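PDB 4K2E: transcriptional activator HlyU from Vibrio cholerae, which up-regulates expression of the hemolysin gene hlyA as a winged-helix DNA-binding transcription factor and may promote expression of other virulence determinants. Local coordinates for residues Trp71-Gly76 with Val87-Ser92. Numbering follows the deposited sequence.
Sequences WLRRDG and VFYTLS
The backbones of G76 and S92 approach to 6.8 Å between their CA atoms, just beyond the ends of helix 62-74 and strand 86-91. G76 leaves the helix at positive phi, and its N bonds back to R73 O (3.1 Å) in a Schellman motif. A hydrogen bond runs from S92 OG to G76 O, but at 2.4 Å it is so short that its precise geometry is doubtful. OG reaches the carbonyl from between the backbone N and carbonyl carbon of S92 (chi1 75°). In the winged-helix fold of the ArsR family, helix 62-74 belongs largely to the predicted helix-turn-helix and strand 86-91 to the wing, and the contact joins the C-terminal end of that helix to the wing strand; S92 also bonds through its backbone to L77. Nearly one helical turn before G76, R73 reaches the ring of Y89. Bends at chi2 and chi3 carry its chain across the tyrosine side chain at about a right angle, with R73 CG near the plane at the edge of the Y89 ring, 3.9 Å from Y89 CE2. NH1 of R73 donates to Y89 OH over 2.8 Å, but the N-H...O angle of 121° makes this a weak bond. The guanidinium and ring planes stand 64° apart.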
ATOM      1  N   TRP A  71       4.257  -6.699 -14.362  1.00 35.14           N
ATOM      2  CA  TRP A  71       3.383  -5.774 -13.658  1.00 35.52           C
ATOM      3  C   TRP A  71       4.179  -4.608 -13.081  1.00 35.29           C
ATOM      4  O   TRP A  71       3.820  -3.446 -13.298  1.00 33.75           O
ATOM      5  CB  TRP A  71       2.625  -6.533 -12.558  1.00 39.46           C
ATOM      6  CG  TRP A  71       1.502  -5.761 -11.858  1.00 37.60           C
ATOM      7  CD1 TRP A  71       1.551  -4.487 -11.350  1.00 38.68           C
ATOM      8  CD2 TRP A  71       0.206  -6.268 -11.542  1.00 37.29           C
ATOM      9  NE1 TRP A  71       0.342  -4.172 -10.748  1.00 35.44           N
ATOM     10  CE2 TRP A  71      -0.493  -5.251 -10.854  1.00 37.41           C
ATOM     11  CE3 TRP A  71      -0.435  -7.488 -11.779  1.00 40.42           C
ATOM     12  CZ2 TRP A  71      -1.802  -5.418 -10.414  1.00 41.79           C
ATOM     13  CZ3 TRP A  71      -1.734  -7.648 -11.342  1.00 45.46           C
ATOM     14  CH2 TRP A  71      -2.398  -6.619 -10.665  1.00 44.05           C
ATOM     15  N   LEU A  72       5.281  -4.890 -12.388  1.00 31.83           N
ATOM     16  CA  LEU A  72       6.061  -3.797 -11.817  1.00 25.74           C
ATOM     17  C   LEU A  72       6.635  -2.845 -12.902  1.00 38.30           C
ATOM     18  O   LEU A  72       6.747  -1.647 -12.671  1.00 33.85           O
ATOM     19  CB  LEU A  72       7.173  -4.318 -10.897  1.00 26.88           C
ATOM     20  CG  LEU A  72       6.725  -5.137  -9.691  1.00 30.13           C
ATOM     21  CD1 LEU A  72       7.948  -5.767  -9.012  1.00 25.12           C
ATOM     22  CD2 LEU A  72       5.871  -4.275  -8.658  1.00 27.36           C
ATOM     23  N   ARG A  73       7.006  -3.388 -14.067  1.00 31.87           N
ATOM     24  CA  ARG A  73       7.527  -2.589 -15.189  1.00 29.76           C
ATOM     25  C   ARG A  73       6.368  -1.719 -15.728  1.00 37.88           C
ATOM     26  O   ARG A  73       6.504  -0.516 -15.941  1.00 38.42           O
ATOM     27  CB  ARG A  73       8.071  -3.482 -16.317  1.00 30.14           C
ATOM     28  CG  ARG A  73       9.398  -4.184 -15.971  1.00 34.30           C
ATOM     29  CD  ARG A  73      10.328  -4.430 -17.180  1.00 39.22           C
ATOM     30  NE  ARG A  73       9.716  -5.082 -18.334  1.00 44.44           N
ATOM     31  CZ  ARG A  73       9.382  -6.364 -18.357  1.00 47.42           C
ATOM     32  NH1 ARG A  73       9.565  -7.131 -17.285  1.00 49.31           N
ATOM     33  NH2 ARG A  73       8.861  -6.880 -19.440  1.00 38.15           N
ATOM     34  N   ARG A  74       5.229  -2.358 -15.932  1.00 35.59           N
ATOM     35  CA  ARG A  74       4.087  -1.713 -16.564  1.00 36.44           C
ATOM     36  C   ARG A  74       3.609  -0.500 -15.742  1.00 39.95           C
ATOM     37  O   ARG A  74       3.323   0.560 -16.304  1.00 41.22           O
ATOM     38  CB  ARG A  74       2.945  -2.714 -16.732  1.00 34.26           C
ATOM     39  CG  ARG A  74       1.668  -2.078 -17.260  1.00 40.39           C
ATOM     40  CD  ARG A  74       0.628  -3.116 -17.593  1.00 35.61           C
ATOM     41  NE  ARG A  74       0.306  -3.922 -16.426  1.00 38.88           N
ATOM     42  CZ  ARG A  74       0.521  -5.229 -16.326  1.00 43.79           C
ATOM     43  NH1 ARG A  74       1.075  -5.914 -17.334  1.00 38.51           N
ATOM     44  NH2 ARG A  74       0.170  -5.864 -15.217  1.00 37.11           N
ATOM     45  N   ASP A  75       3.601  -0.638 -14.421  1.00 36.39           N
ATOM     46  CA  ASP A  75       3.137   0.466 -13.584  1.00 42.61           C
ATOM     47  C   ASP A  75       4.220   1.416 -13.126  1.00 41.22           C
ATOM     48  O   ASP A  75       3.952   2.347 -12.376  1.00 40.77           O
ATOM     49  CB  ASP A  75       2.306  -0.060 -12.412  1.00 42.00           C
ATOM     50  CG  ASP A  75       0.962  -0.533 -12.863  1.00 40.51           C
ATOM     51  OD1 ASP A  75       0.543  -0.045 -13.914  1.00 43.34           O
ATOM     52  OD2 ASP A  75       0.351  -1.403 -12.217  1.00 45.00           O
ATOM     53  N   GLY A  76       5.449   1.183 -13.575  1.00 40.99           N
ATOM     54  CA  GLY A  76       6.533   2.127 -13.371  1.00 41.01           C
ATOM     55  C   GLY A  76       7.234   2.060 -12.031  1.00 39.56           C
ATOM     56  O   GLY A  76       7.798   3.061 -11.593  1.00 44.92           O
ATOM     57  N   VAL A  87      19.349  -9.495 -17.110  1.00 56.00           N
ATOM     58  CA  VAL A  87      18.528  -8.306 -16.900  1.00 52.41           C
ATOM     59  C   VAL A  87      18.572  -7.917 -15.436  1.00 48.07           C
ATOM     60  O   VAL A  87      18.369  -8.754 -14.546  1.00 49.47           O
ATOM     61  CB  VAL A  87      17.057  -8.478 -17.376  1.00 56.84           C
ATOM     62  CG1 VAL A  87      16.314  -7.179 -17.252  1.00 53.17           C
ATOM     63  CG2 VAL A  87      17.007  -8.941 -18.829  1.00 57.91           C
ATOM     64  N   PHE A  88      18.880  -6.648 -15.205  1.00 46.70           N
ATOM     65  CA  PHE A  88      19.057  -6.084 -13.880  1.00 44.70           C
ATOM     66  C   PHE A  88      17.935  -5.125 -13.561  1.00 40.26           C
ATOM     67  O   PHE A  88      17.667  -4.210 -14.334  1.00 41.50           O
ATOM     68  CB  PHE A  88      20.354  -5.283 -13.821  1.00 47.97           C
ATOM     69  CG  PHE A  88      21.585  -6.129 -13.697  1.00 50.43           C
ATOM     70  CD1 PHE A  88      21.812  -6.888 -12.542  1.00 51.49           C
ATOM     71  CD2 PHE A  88      22.516  -6.172 -14.723  1.00 59.29           C
ATOM     72  CE1 PHE A  88      22.951  -7.670 -12.420  1.00 55.14           C
ATOM     73  CE2 PHE A  88      23.648  -6.951 -14.613  1.00 57.02           C
ATOM     74  CZ  PHE A  88      23.873  -7.695 -13.460  1.00 60.34           C
ATOM     75  N   TYR A  89      17.340  -5.301 -12.391  1.00 44.64           N
ATOM     76  CA  TYR A  89      16.205  -4.481 -11.962  1.00 44.84           C
ATOM     77  C   TYR A  89      16.593  -3.536 -10.830  1.00 44.57           C
ATOM     78  O   TYR A  89      17.384  -3.917  -9.964  1.00 46.80           O
ATOM     79  CB  TYR A  89      15.089  -5.409 -11.473  1.00 40.54           C
ATOM     80  CG  TYR A  89      14.269  -5.967 -12.602  1.00 47.05           C
ATOM     81  CD1 TYR A  89      14.742  -7.000 -13.408  1.00 41.34           C
ATOM     82  CD2 TYR A  89      13.031  -5.433 -12.890  1.00 46.45           C
ATOM     83  CE1 TYR A  89      13.976  -7.482 -14.471  1.00 46.39           C
ATOM     84  CE2 TYR A  89      12.265  -5.904 -13.927  1.00 45.14           C
ATOM     85  CZ  TYR A  89      12.727  -6.932 -14.708  1.00 41.62           C
ATOM     86  OH  TYR A  89      11.927  -7.362 -15.735  1.00 44.38           O
ATOM     87  N   THR A  90      16.031  -2.323 -10.823  1.00 39.53           N
ATOM     88  CA  THR A  90      16.188  -1.419  -9.675  1.00 36.26           C
ATOM     89  C   THR A  90      14.826  -0.762  -9.387  1.00 39.62           C
ATOM     90  O   THR A  90      13.957  -0.756 -10.249  1.00 36.28           O
ATOM     91  CB  THR A  90      17.154  -0.276  -9.965  1.00 39.32           C
ATOM     92  OG1 THR A  90      16.945   0.179 -11.297  1.00 43.46           O
ATOM     93  CG2 THR A  90      18.607  -0.711  -9.828  1.00 43.69           C
ATOM     94  N   LEU A  91      14.654  -0.162  -8.212  1.00 40.19           N
ATOM     95  CA  LEU A  91      13.422   0.632  -7.970  1.00 37.16           C
ATOM     96  C   LEU A  91      13.482   1.893  -8.800  1.00 43.93           C
ATOM     97  O   LEU A  91      14.574   2.399  -9.098  1.00 42.74           O
ATOM     98  CB  LEU A  91      13.324   1.018  -6.505  1.00 37.52           C
ATOM     99  CG  LEU A  91      13.221  -0.158  -5.542  1.00 35.42           C
ATOM    100  CD1 LEU A  91      13.058   0.351  -4.102  1.00 38.97           C
ATOM    101  CD2 LEU A  91      12.065  -1.094  -5.899  1.00 34.95           C
ATOM    102  N   SER A  92      12.318   2.442  -9.126  1.00 38.90           N
ATOM    103  CA  SER A  92      12.229   3.573 -10.031  1.00 47.29           C
ATOM    104  C   SER A  92      11.914   4.879  -9.303  1.00 52.29           C
ATOM    105  O   SER A  92      12.787   5.715  -9.088  1.00 57.05           O
ATOM    106  CB  SER A  92      11.106   3.332 -11.032  1.00 52.15           C
ATOM    107  OG  SER A  92       9.844   3.520 -10.387  1.00 56.01           O
TER